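Local coordinates for protein 11R-lipoxygenase (Gersemia fruticosa, PDB 3VF1) that probably adds molecular oxygen to polyunsaturated fatty acids in lipid metabolism, as a calcium-dependent dioxygenase with one non-heme iron per subunit, at residues D474-K477 with D478-R482; F506-D509 with I510-Y514; W530-D533 with L534-G538; V561-L564 with T565-F569. All blocks are in the same frame, centred on the assembly; numbering follows the deposited sequence.

Interaction 1: residues D474-K477 with D478-R482; sequences DLVK and DLRQR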
loop_
_atom_site.group_PDB
_atom_site.type_symbol
_atom_site.label_atom_id
_atom_site.label_comp_id
_atom_site.label_asym_id
_atom_site.label_seq_id
_atom_site.Cartn_x
_atom_site.Cartn_y
_atom_site.Cartn_z
ATOM N N ASP A 474 9.875 -9.788 -6.290
ATOM C CA ASP A 474 9.505 -10.630 -7.419
ATOM C C ASP A 474 8.585 -11.728 -6.905
ATOM O O ASP A 474 9.041 -12.771 -6.441
ATOM C CB ASP A 474 10.743 -11.233 -8.082
ATOM C CG ASP A 474 10.415 -11.972 -9.368
ATOM O OD1 ASP A 474 9.287 -12.493 -9.487
ATOM O OD2 ASP A 474 11.286 -12.029 -10.260
ATOM N N LEU A 475 7.284 -11.476 -6.984
ATOM C CA LEU A 475 6.282 -12.371 -6.416
ATOM C C LEU A 475 6.503 -13.818 -6.840
ATOM O O LEU A 475 6.599 -14.714 -6.002
ATOM C CB LEU A 475 4.885 -11.923 -6.844
ATOM C CG LEU A 475 3.715 -12.645 -6.179
ATOM C CD1 LEU A 475 3.652 -12.305 -4.699
ATOM C CD2 LEU A 475 2.411 -12.290 -6.875
ATOM N N VAL A 476 6.587 -14.038 -8.146
ATOM C CA VAL A 476 6.683 -15.385 -8.696
ATOM C C VAL A 476 7.853 -16.163 -8.100
ATOM O O VAL A 476 7.700 -17.314 -7.694
ATOM C CB VAL A 476 6.840 -15.351 -10.230
ATOM C CG1 VAL A 476 7.042 -16.757 -10.776
ATOM C CG2 VAL A 476 5.625 -14.697 -10.874
ATOM N N LYS A 477 9.019 -15.531 -8.050
ATOM C CA LYS A 477 10.226 -16.199 -7.577
ATOM C C LYS A 477 10.277 -16.296 -6.054
ATOM O O LYS A 477 10.907 -17.199 -5.506
ATOM C CB LYS A 477 11.472 -15.488 -8.113
ATOM C CG LYS A 477 11.663 -15.659 -9.613
ATOM C CD LYS A 477 12.847 -14.862 -10.133
ATOM C CE LYS A 477 12.891 -14.888 -11.651
ATOM N NZ LYS A 477 13.850 -13.894 -12.206
ATOM N N ASP A 478 9.615 -15.369 -5.368
ATOM C CA ASP A 478 9.581 -15.399 -3.911
ATOM C C ASP A 478 8.738 -16.573 -3.428
ATOM O O ASP A 478 9.189 -17.380 -2.617
ATOM C CB ASP A 478 9.026 -14.089 -3.351
ATOM C CG ASP A 478 9.066 -14.046 -1.835
ATOM O OD1 ASP A 478 10.174 -13.908 -1.272
ATOM O OD2 ASP A 478 7.991 -14.144 -1.205
ATOM N N LEU A 479 7.512 -16.664 -3.930
ATOM C CA LEU A 479 6.630 -17.769 -3.585
ATOM C C LEU A 479 7.280 -19.100 -3.940
ATOM O O LEU A 479 7.086 -20.101 -3.254
ATOM C CB LEU A 479 5.299 -17.639 -4.324
ATOM C CG LEU A 479 4.418 -16.449 -3.937
ATOM C CD1 LEU A 479 3.222 -16.353 -4.864
ATOM C CD2 LEU A 479 3.966 -16.570 -2.493
ATOM N N ARG A 480 8.058 -19.102 -5.016
ATOM C CA ARG A 480 8.660 -20.330 -5.520
ATOM C C ARG A 480 9.825 -20.801 -4.653
ATOM O O ARG A 480 9.954 -21.994 -4.381
ATOM C CB ARG A 480 9.128 -20.132 -6.961
ATOM C CG ARG A 480 9.718 -21.377 -7.598
ATOM C CD ARG A 480 10.123 -21.106 -9.032
ATOM N NE ARG A 480 8.964 -20.809 -9.872
ATOM C CZ ARG A 480 9.020 -20.157 -11.032
ATOM N NH1 ARG A 480 10.181 -19.716 -11.503
ATOM N NH2 ARG A 480 7.908 -19.938 -11.720
ATOM N N GLN A 481 10.670 -19.870 -4.220
ATOM C CA GLN A 481 11.819 -20.226 -3.396
ATOM C C GLN A 481 11.373 -20.573 -1.976
ATOM O O GLN A 481 12.095 -21.239 -1.235
ATOM C CB GLN A 481 12.856 -19.097 -3.387
ATOM C CG GLN A 481 12.464 -17.869 -2.575
ATOM C CD GLN A 481 13.135 -17.820 -1.212
ATOM O OE1 GLN A 481 13.988 -18.650 -0.894
ATOM N NE2 GLN A 481 12.756 -16.837 -0.402
ATOM N N ARG A 482 10.176 -20.125 -1.605
ATOM C CA ARG A 482 9.592 -20.483 -0.316
ATOM C C ARG A 482 8.884 -21.834 -0.383
ATOM O O ARG A 482 8.523 -22.404 0.644
ATOM C CB ARG A 482 8.610 -19.407 0.151
ATOM C CG ARG A 482 9.271 -18.147 0.682
ATOM C CD ARG A 482 8.344 -17.413 1.632
ATOM N NE ARG A 482 7.268 -16.718 0.932
ATOM C CZ ARG A 482 6.041 -16.533 1.416
ATOM N NH1 ARG A 482 5.705 -16.997 2.612
ATOM N NH2 ARG A 482 5.140 -15.882 0.695
#

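Interaction 2: residues F506-D509 with I510-Y514; sequences FVQD and IIQIY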
loop_
_atom_site.group_PDB
_atom_site.type_symbol
_atom_site.label_atom_id
_atom_site.label_comp_id
_atom_site.label_asym_id
_atom_site.label_seq_id
_atom_site.Cartn_x
_atom_site.Cartn_y
_atom_site.Cartn_z
ATOM N N PHE A 506 -0.206 -5.552 -18.806
ATOM C CA PHE A 506 -0.629 -4.175 -19.032
ATOM C C PHE A 506 0.567 -3.234 -19.135
ATOM O O PHE A 506 0.658 -2.433 -20.063
ATOM C CB PHE A 506 -1.561 -3.710 -17.911
ATOM C CG PHE A 506 -1.841 -2.233 -17.931
ATOM C CD1 PHE A 506 -2.461 -1.649 -19.022
ATOM C CD2 PHE A 506 -1.490 -1.431 -16.858
ATOM C CE1 PHE A 506 -2.721 -0.294 -19.045
ATOM C CE2 PHE A 506 -1.750 -0.073 -16.876
ATOM C CZ PHE A 506 -2.365 0.496 -17.970
ATOM N N VAL A 507 1.481 -3.332 -18.178
ATOM C CA VAL A 507 2.670 -2.490 -18.175
ATOM C C VAL A 507 3.496 -2.723 -19.434
ATOM O O VAL A 507 4.036 -1.784 -20.012
ATOM C CB VAL A 507 3.541 -2.752 -16.932
ATOM C CG1 VAL A 507 4.904 -2.088 -17.079
ATOM C CG2 VAL A 507 2.835 -2.254 -15.679
ATOM N N GLN A 508 3.587 -3.977 -19.860
ATOM C CA GLN A 508 4.341 -4.320 -21.059
ATOM C C GLN A 508 3.703 -3.702 -22.298
ATOM O O GLN A 508 4.399 -3.191 -23.173
ATOM C CB GLN A 508 4.428 -5.837 -21.221
ATOM C CG GLN A 508 5.262 -6.283 -22.411
ATOM C CD GLN A 508 5.463 -7.785 -22.454
ATOM O OE1 GLN A 508 4.665 -8.513 -23.043
ATOM N NE2 GLN A 508 6.534 -8.255 -21.826
ATOM N N ASP A 509 2.376 -3.753 -22.369
ATOM C CA ASP A 509 1.651 -3.181 -23.496
ATOM C C ASP A 509 1.915 -1.683 -23.601
ATOM O O ASP A 509 2.219 -1.174 -24.679
ATOM C CB ASP A 509 0.149 -3.438 -23.362
ATOM C CG ASP A 509 -0.213 -4.897 -23.559
ATOM O OD1 ASP A 509 0.653 -5.668 -24.025
ATOM O OD2 ASP A 509 -1.368 -5.271 -23.258
ATOM N N ILE A 510 1.804 -0.981 -22.478
ATOM C CA ILE A 510 2.019 0.460 -22.451
ATOM C C ILE A 510 3.440 0.806 -22.872
ATOM O O ILE A 510 3.655 1.680 -23.710
ATOM C CB ILE A 510 1.764 1.040 -21.046
ATOM C CG1 ILE A 510 0.289 0.889 -20.662
ATOM C CG2 ILE A 510 2.181 2.505 -20.988
ATOM C CD1 ILE A 510 -0.673 1.576 -21.613
ATOM N N ILE A 511 4.412 0.117 -22.286
ATOM C CA ILE A 511 5.818 0.399 -22.550
ATOM C C ILE A 511 6.199 0.127 -24.004
ATOM O O ILE A 511 7.014 0.845 -24.581
ATOM C CB ILE A 511 6.730 -0.421 -21.617
ATOM C CG1 ILE A 511 6.573 0.056 -20.171
ATOM C CG2 ILE A 511 8.188 -0.313 -22.050
ATOM C CD1 ILE A 511 6.954 1.507 -19.949
ATOM N N GLN A 512 5.609 -0.903 -24.600
ATOM C CA GLN A 512 5.933 -1.259 -25.980
ATOM C C GLN A 512 5.246 -0.343 -26.991
ATOM O O GLN A 512 5.549 -0.388 -28.182
ATOM C CB GLN A 512 5.583 -2.723 -26.256
ATOM C CG GLN A 512 6.526 -3.702 -25.573
ATOM C CD GLN A 512 6.282 -5.142 -25.981
ATOM O OE1 GLN A 512 5.367 -5.436 -26.752
ATOM N NE2 GLN A 512 7.105 -6.049 -25.466
ATOM N N ILE A 513 4.325 0.489 -26.515
ATOM C CA ILE A 513 3.697 1.497 -27.362
ATOM C C ILE A 513 4.655 2.657 -27.618
ATOM O O ILE A 513 4.654 3.245 -28.701
ATOM C CB ILE A 513 2.405 2.050 -26.722
ATOM C CG1 ILE A 513 1.270 1.031 -26.846
ATOM C CG2 ILE A 513 1.989 3.357 -27.386
ATOM C CD1 ILE A 513 0.024 1.401 -26.066
ATOM N N TYR A 514 5.477 2.979 -26.622
ATOM C CA TYR A 514 6.347 4.151 -26.692
ATOM C C TYR A 514 7.818 3.792 -26.891
ATOM O O TYR A 514 8.563 4.540 -27.523
ATOM C CB TYR A 514 6.167 4.999 -25.431
ATOM C CG TYR A 514 4.739 5.445 -25.235
ATOM C CD1 TYR A 514 4.247 6.565 -25.889
ATOM C CD2 TYR A 514 3.877 4.735 -24.412
ATOM C CE1 TYR A 514 2.938 6.971 -25.723
ATOM C CE2 TYR A 514 2.566 5.134 -24.239
ATOM C CZ TYR A 514 2.103 6.253 -24.896
ATOM O OH TYR A 514 0.799 6.656 -24.731
#

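Interaction 3: residues W530-D533 with L534-G538; sequences WIRD and LHENG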
loop_
_atom_site.group_PDB
_atom_site.type_symbol
_atom_site.label_atom_id
_atom_site.label_comp_id
_atom_site.label_asym_id
_atom_site.label_seq_id
_atom_site.Cartn_x
_atom_site.Cartn_y
_atom_site.Cartn_z
ATOM N N TRP A 530 15.302 9.122 -13.364
ATOM C CA TRP A 530 14.344 8.551 -12.429
ATOM C C TRP A 530 14.950 7.383 -11.656
ATOM O O TRP A 530 14.975 7.391 -10.425
ATOM C CB TRP A 530 13.097 8.088 -13.185
ATOM C CG TRP A 530 12.012 7.565 -12.300
ATOM C CD1 TRP A 530 11.286 8.275 -11.392
ATOM C CD2 TRP A 530 11.519 6.221 -12.245
ATOM N NE1 TRP A 530 10.374 7.459 -10.773
ATOM C CE2 TRP A 530 10.497 6.191 -11.280
ATOM C CE3 TRP A 530 11.844 5.039 -12.920
ATOM C CZ2 TRP A 530 9.797 5.028 -10.967
ATOM C CZ3 TRP A 530 11.147 3.885 -12.610
ATOM C CH2 TRP A 530 10.137 3.888 -11.642
ATOM N N ILE A 531 15.446 6.381 -12.377
ATOM C CA ILE A 531 15.961 5.174 -11.739
ATOM C C ILE A 531 17.274 5.438 -11.005
ATOM O O ILE A 531 17.580 4.775 -10.016
ATOM C CB ILE A 531 16.160 4.027 -12.756
ATOM C CG1 ILE A 531 16.397 2.701 -12.028
ATOM C CG2 ILE A 531 17.321 4.329 -13.695
ATOM C CD1 ILE A 531 15.239 2.258 -11.154
ATOM N N ARG A 532 18.045 6.407 -11.486
ATOM C CA ARG A 532 19.306 6.756 -10.841
ATOM C C ARG A 532 19.056 7.454 -9.506
ATOM O O ARG A 532 19.814 7.282 -8.552
ATOM C CB ARG A 532 20.156 7.651 -11.747
ATOM C CG ARG A 532 21.453 8.109 -11.092
ATOM C CD ARG A 532 22.422 8.744 -12.083
ATOM N NE ARG A 532 21.870 9.936 -12.727
ATOM C CZ ARG A 532 21.376 9.978 -13.964
ATOM N NH1 ARG A 532 21.353 8.895 -14.734
ATOM N NH2 ARG A 532 20.898 11.119 -14.440
ATOM N N ASP A 533 17.988 8.241 -9.445
ATOM C CA ASP A 533 17.640 8.950 -8.220
ATOM C C ASP A 533 17.148 7.966 -7.159
ATOM O O ASP A 533 17.372 8.161 -5.964
ATOM C CB ASP A 533 16.570 10.005 -8.503
ATOM C CG ASP A 533 16.495 11.066 -7.424
ATOM O OD1 ASP A 533 17.410 11.119 -6.576
ATOM O OD2 ASP A 533 15.527 11.854 -7.433
ATOM N N LEU A 534 16.479 6.906 -7.604
ATOM C CA LEU A 534 16.010 5.860 -6.703
ATOM C C LEU A 534 17.180 5.056 -6.147
ATOM O O LEU A 534 17.235 4.769 -4.950
ATOM C CB LEU A 534 15.047 4.922 -7.434
ATOM C CG LEU A 534 13.703 5.525 -7.840
ATOM C CD1 LEU A 534 12.924 4.558 -8.717
ATOM C CD2 LEU A 534 12.896 5.908 -6.610
ATOM N N HIS A 535 18.113 4.695 -7.022
ATOM C CA HIS A 535 19.262 3.888 -6.630
ATOM C C HIS A 535 20.130 4.603 -5.602
ATOM O O HIS A 535 20.691 3.973 -4.706
ATOM C CB HIS A 535 20.108 3.545 -7.858
ATOM C CG HIS A 535 21.393 2.855 -7.528
ATOM N ND1 HIS A 535 21.504 1.483 -7.449
ATOM C CD2 HIS A 535 22.623 3.347 -7.248
ATOM C CE1 HIS A 535 22.747 1.160 -7.141
ATOM N NE2 HIS A 535 23.447 2.273 -7.013
ATOM N N GLU A 536 20.234 5.921 -5.732
ATOM C CA GLU A 536 21.143 6.702 -4.899
ATOM C C GLU A 536 20.484 7.214 -3.623
ATOM O O GLU A 536 21.062 7.120 -2.541
ATOM C CB GLU A 536 21.707 7.877 -5.701
ATOM C CG GLU A 536 22.567 7.450 -6.882
ATOM C CD GLU A 536 23.040 8.622 -7.721
ATOM O OE1 GLU A 536 22.545 9.749 -7.503
ATOM O OE2 GLU A 536 23.907 8.417 -8.597
ATOM N N ASN A 537 19.274 7.753 -3.749
ATOM C CA ASN A 537 18.595 8.372 -2.614
ATOM C C ASN A 537 17.342 7.623 -2.163
ATOM O O ASN A 537 16.978 7.667 -0.988
ATOM C CB ASN A 537 18.233 9.820 -2.949
ATOM C CG ASN A 537 19.442 10.641 -3.354
ATOM O OD1 ASN A 537 20.238 11.054 -2.509
ATOM N ND2 ASN A 537 19.584 10.887 -4.652
ATOM N N GLY A 538 16.682 6.943 -3.094
ATOM C CA GLY A 538 15.448 6.243 -2.790
ATOM C C GLY A 538 15.645 5.035 -1.893
ATOM O O GLY A 538 14.825 4.768 -1.012
#

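Interaction 4: residues V561-L564 with T565-F569; sequences VHFL and TVVVF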
loop_
_atom_site.group_PDB
_atom_site.type_symbol
_atom_site.label_atom_id
_atom_site.label_comp_id
_atom_site.label_asym_id
_atom_site.label_seq_id
_atom_site.Cartn_x
_atom_site.Cartn_y
_atom_site.Cartn_z
ATOM N N VAL A 561 9.923 -2.903 -17.553
ATOM C CA VAL A 561 8.595 -3.454 -17.320
ATOM C C VAL A 561 8.514 -4.123 -15.950
ATOM O O VAL A 561 7.561 -3.908 -15.203
ATOM C CB VAL A 561 8.208 -4.473 -18.410
ATOM C CG1 VAL A 561 6.941 -5.225 -18.017
ATOM C CG2 VAL A 561 8.022 -3.771 -19.748
ATOM N N HIS A 562 9.515 -4.933 -15.623
ATOM C CA HIS A 562 9.515 -5.649 -14.354
ATOM C C HIS A 562 9.444 -4.683 -13.180
ATOM O O HIS A 562 8.585 -4.815 -12.310
ATOM C CB HIS A 562 10.763 -6.520 -14.217
ATOM C CG HIS A 562 10.836 -7.259 -12.916
ATOM N ND1 HIS A 562 10.076 -8.378 -12.653
ATOM C CD2 HIS A 562 11.568 -7.030 -11.800
ATOM C CE1 HIS A 562 10.343 -8.811 -11.433
ATOM N NE2 HIS A 562 11.243 -8.010 -10.894
ATOM N N PHE A 563 10.351 -3.712 -13.158
ATOM C CA PHE A 563 10.420 -2.767 -12.051
ATOM C C PHE A 563 9.097 -2.031 -11.872
ATOM O O PHE A 563 8.660 -1.799 -10.748
ATOM C CB PHE A 563 11.550 -1.761 -12.268
ATOM C CG PHE A 563 11.860 -0.935 -11.053
ATOM C CD1 PHE A 563 12.791 -1.370 -10.123
ATOM C CD2 PHE A 563 11.216 0.272 -10.835
ATOM C CE1 PHE A 563 13.077 -0.614 -9.003
ATOM C CE2 PHE A 563 11.500 1.032 -9.716
ATOM C CZ PHE A 563 12.431 0.588 -8.798
ATOM N N LEU A 564 8.459 -1.672 -12.980
ATOM C CA LEU A 564 7.193 -0.947 -12.926
ATOM C C LEU A 564 6.054 -1.868 -12.500
ATOM O O LEU A 564 5.115 -1.437 -11.833
ATOM C CB LEU A 564 6.880 -0.315 -14.282
ATOM C CG LEU A 564 7.853 0.774 -14.740
ATOM C CD1 LEU A 564 7.524 1.220 -16.155
ATOM C CD2 LEU A 564 7.826 1.955 -13.787
ATOM N N THR A 565 6.140 -3.137 -12.889
ATOM C CA THR A 565 5.151 -4.124 -12.480
ATOM C C THR A 565 5.164 -4.258 -10.961
ATOM O O THR A 565 4.113 -4.328 -10.323
ATOM C CB THR A 565 5.427 -5.499 -13.115
ATOM O OG1 THR A 565 5.276 -5.414 -14.539
ATOM C CG2 THR A 565 4.465 -6.547 -12.578
ATOM N N VAL A 566 6.363 -4.289 -10.387
ATOM C CA VAL A 566 6.525 -4.358 -8.940
ATOM C C VAL A 566 5.820 -3.194 -8.254
ATOM O O VAL A 566 5.125 -3.383 -7.258
ATOM C CB VAL A 566 8.017 -4.346 -8.541
ATOM C CG1 VAL A 566 8.181 -3.991 -7.068
ATOM C CG2 VAL A 566 8.661 -5.690 -8.844
ATOM N N VAL A 567 6.001 -1.992 -8.791
ATOM C CA VAL A 567 5.434 -0.793 -8.186
ATOM C C VAL A 567 3.909 -0.808 -8.240
ATOM O O VAL A 567 3.241 -0.584 -7.231
ATOM C CB VAL A 567 5.948 0.485 -8.878
ATOM C CG1 VAL A 567 5.263 1.717 -8.304
ATOM C CG2 VAL A 567 7.455 0.598 -8.729
ATOM N N VAL A 568 3.361 -1.068 -9.422
ATOM C CA VAL A 568 1.914 -1.066 -9.608
ATOM C C VAL A 568 1.254 -2.151 -8.761
ATOM O O VAL A 568 0.191 -1.937 -8.174
ATOM C CB VAL A 568 1.536 -1.282 -11.090
ATOM C CG1 VAL A 568 0.029 -1.450 -11.241
ATOM C CG2 VAL A 568 2.030 -0.123 -11.938
ATOM N N PHE A 569 1.890 -3.316 -8.696
ATOM C CA PHE A 569 1.348 -4.440 -7.943
ATOM C C PHE A 569 1.364 -4.170 -6.442
ATOM O O PHE A 569 0.408 -4.487 -5.740
ATOM C CB PHE A 569 2.138 -5.712 -8.243
ATOM C CG PHE A 569 1.694 -6.901 -7.442
ATOM C CD1 PHE A 569 0.683 -7.727 -7.907
ATOM C CD2 PHE A 569 2.282 -7.191 -6.223
ATOM C CE1 PHE A 569 0.269 -8.819 -7.173
ATOM C CE2 PHE A 569 1.871 -8.285 -5.483
ATOM C CZ PHE A 569 0.865 -9.100 -5.958
#

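Interaction 1: residues D474-K477 with D478-R482
Val-476 and Arg-480, one helical turn apart, lie alongside each other and point the same way. The valine methyl CG1 comes over one face of the guanidinium, 3.4 Å from Arg-480 NH2. Arg-480 leaves the helix with CG anti to the backbone N (chi1 -178°), then bends at chi3, which brings the flat head over that methyl; its side chain also touches Asp-485. Leu-475 and Leu-479 also lie side by side, pointing the same way, Leu-475 CG meeting Leu-479 CD1 at 4.0 Å. Both leucines are buried against helix 491-514, Leu-475 on Tyr-492, Leu-497 and Trp-500, Leu-479 on Lys-493. Regular helical bonds tie the backbone, among them Asp-478 N to Asp-474 O (2.9 Å) and the almost straight Leu-479 N to Leu-475 O (3.0 Å). Asp-474 is the N-cap: its OD1 accepts a weak bond from Lys-477 N at 3.4 Å, while the extended Lys-477 chain carries NZ to within 3.7 Å of Asp-474 OD2, a long salt bridge. Asp-478 OD2 accepts a weak hydrogen bond from Arg-482 NE (3.4 Å) within a salt bridge, and Arg-482 NH2 donates to Pro-267 O. The short helix 475-481 is amphipathic, with its leucines turned to helix 491-514 and Lys-477 and Arg-480 exposed, and the carboxylate at its start would be expected to interact favourably with the helix dipole and the nearby lysine.

Interaction 2: residues F506-D509 with I510-Y514
Phe-506 and Ile-510 make a CH-pi contact: the isoleucine CG1 sits over one face of the ring, 4.0 Å from the centroid of Phe-506 and 28° off the ring normal. The ring atom nearest to Ile-510 CG1 is Phe-506 CE1, at 3.6 Å. Ile-510 keeps CG1 beside its backbone N (chi1 -65°), which directs this branch back along the helix to the ring one turn earlier. Apolar contact continues with Val-507 and Ile-511, which run side by side and touch at 4.1 Å through CG1 of each. Among polar chains, Gln-508 and Gln-512 also point the same way, with their amide planes only 6° apart; Gln-512 NE2 lies 3.6 Å from Gln-508 CG, so van der Waals contact joins them. Asp-509 is fixed from outside, by a salt bridge from OD2 to Lys-661 and a hydrogen bond from Gln-505 to OD1. Backbone bonds from Ile-510 N to Phe-506 O and from Ile-511 N to Val-507 O are regular, each 3.0 Å; Ile-513 N reaches Asp-509 O only weakly and also donates to Ile-510 O. On one side Phe-506 stacks on Phe-662 and Ile-510 packs on Ala-658, both of helix 653-676, while Leu-420 of helix 416-425 touches both Phe-506 and Ile-510. Val-507 and Ile-511 instead face helix 557-579, where both meet Leu-564.

Interaction 3: residues W530-D533 with L534-G538
Asp-533 and Asn-537 are joined by their side chains as well as by the helix backbone. From CB, which stays close to the main chain at Leu-534 N, the aspartate runs with CG anti to its backbone N (chi1 -161°) and reaches forward with OD1 to Asn-537 ND2 at 2.9 Å. The donor meets OD1 nearly along its C-O bond, although the carboxylate and amide planes stand 79° apart. OD1 also accepts from Trp-167 NE1, while OD2 takes a salt bridge from Arg-409 and a hydrogen bond from Asn-410. The carbonyl of Asp-533 serves two donors too, Asn-537 N (2.9 Å) and Gly-538 N (3.2 Å), the latter closing a wider pi-type turn. Next to the aspartate in sequence, Leu-534 sends CD1 back over the Trp-530 indole in a CH-pi contact, 3.9 Å from the centroid of its six-membered ring and 12° off the normal. With a leucine in place of Asp-533, the charge of Arg-409 would probably lose this mate and Asn-537 ND2 its acceptor. Four donors on one buried carboxylate imply a group held firmly, its negative charge probably stabilised by the arginine beside it.

Interaction 4: residues V561-L564 with T565-F569
Thr-565 turns its OG1 beside its own backbone N (chi1 -65°), and this rotation sends the hydroxyl back up the helix to Val-561 O, 2.8 Å from OG1. The same carbonyl accepts from Thr-565 N, also at 2.8 Å, so one oxygen is gripped twice by one residue; the hydroxyl comes from above the carbonyl plane, 46° out of it. Val-566 has CG1 anti to the backbone N (chi1 163°), which leaves CG2 beside that N and over one face of the His-562 imidazole, 4.0 Å from His-562 NE2. Phe-563 and Val-567 touch loosely, CE2 to CG2 at 4.2 Å. A valine in place of this threonine has no hydroxyl to give, and Val-561 O would probably lose its second donor in a buried stretch. The remaining backbone bonds are helical, such as Val-568 N to Leu-564 O at 3.0 Å. Neighbours surround this part of helix 557-579, which farther along carries the iron ligands His-575 and Asn-579. Val-561 and Thr-565 pack on His-504 of helix 491-514, Leu-564 and Val-568 on Leu-421 of helix 416-425, and Phe-563 on Ile-531 and Leu-534 of helix 525-538.

How the interactions relate
The four contacts follow one another along the chain within the lipoxygenase region, each within a different helix: 475-481, 491-514, 525-538 and 557-579. Interaction 4 is the hub, its centre 12 Å from that of interaction 2 and 15 Å from those of interactions 1 and 3. It touches all three, through Phe-569 on Leu-475, Val-561 on Val-507, and Phe-563 with Leu-564 on Trp-530. The outer three do not touch one another; interactions 1 and 3 have centres 25 Å apart. Helix 557-579, which supplies two iron ligands, is therefore packed against three other helices through the local side-chain clusters described.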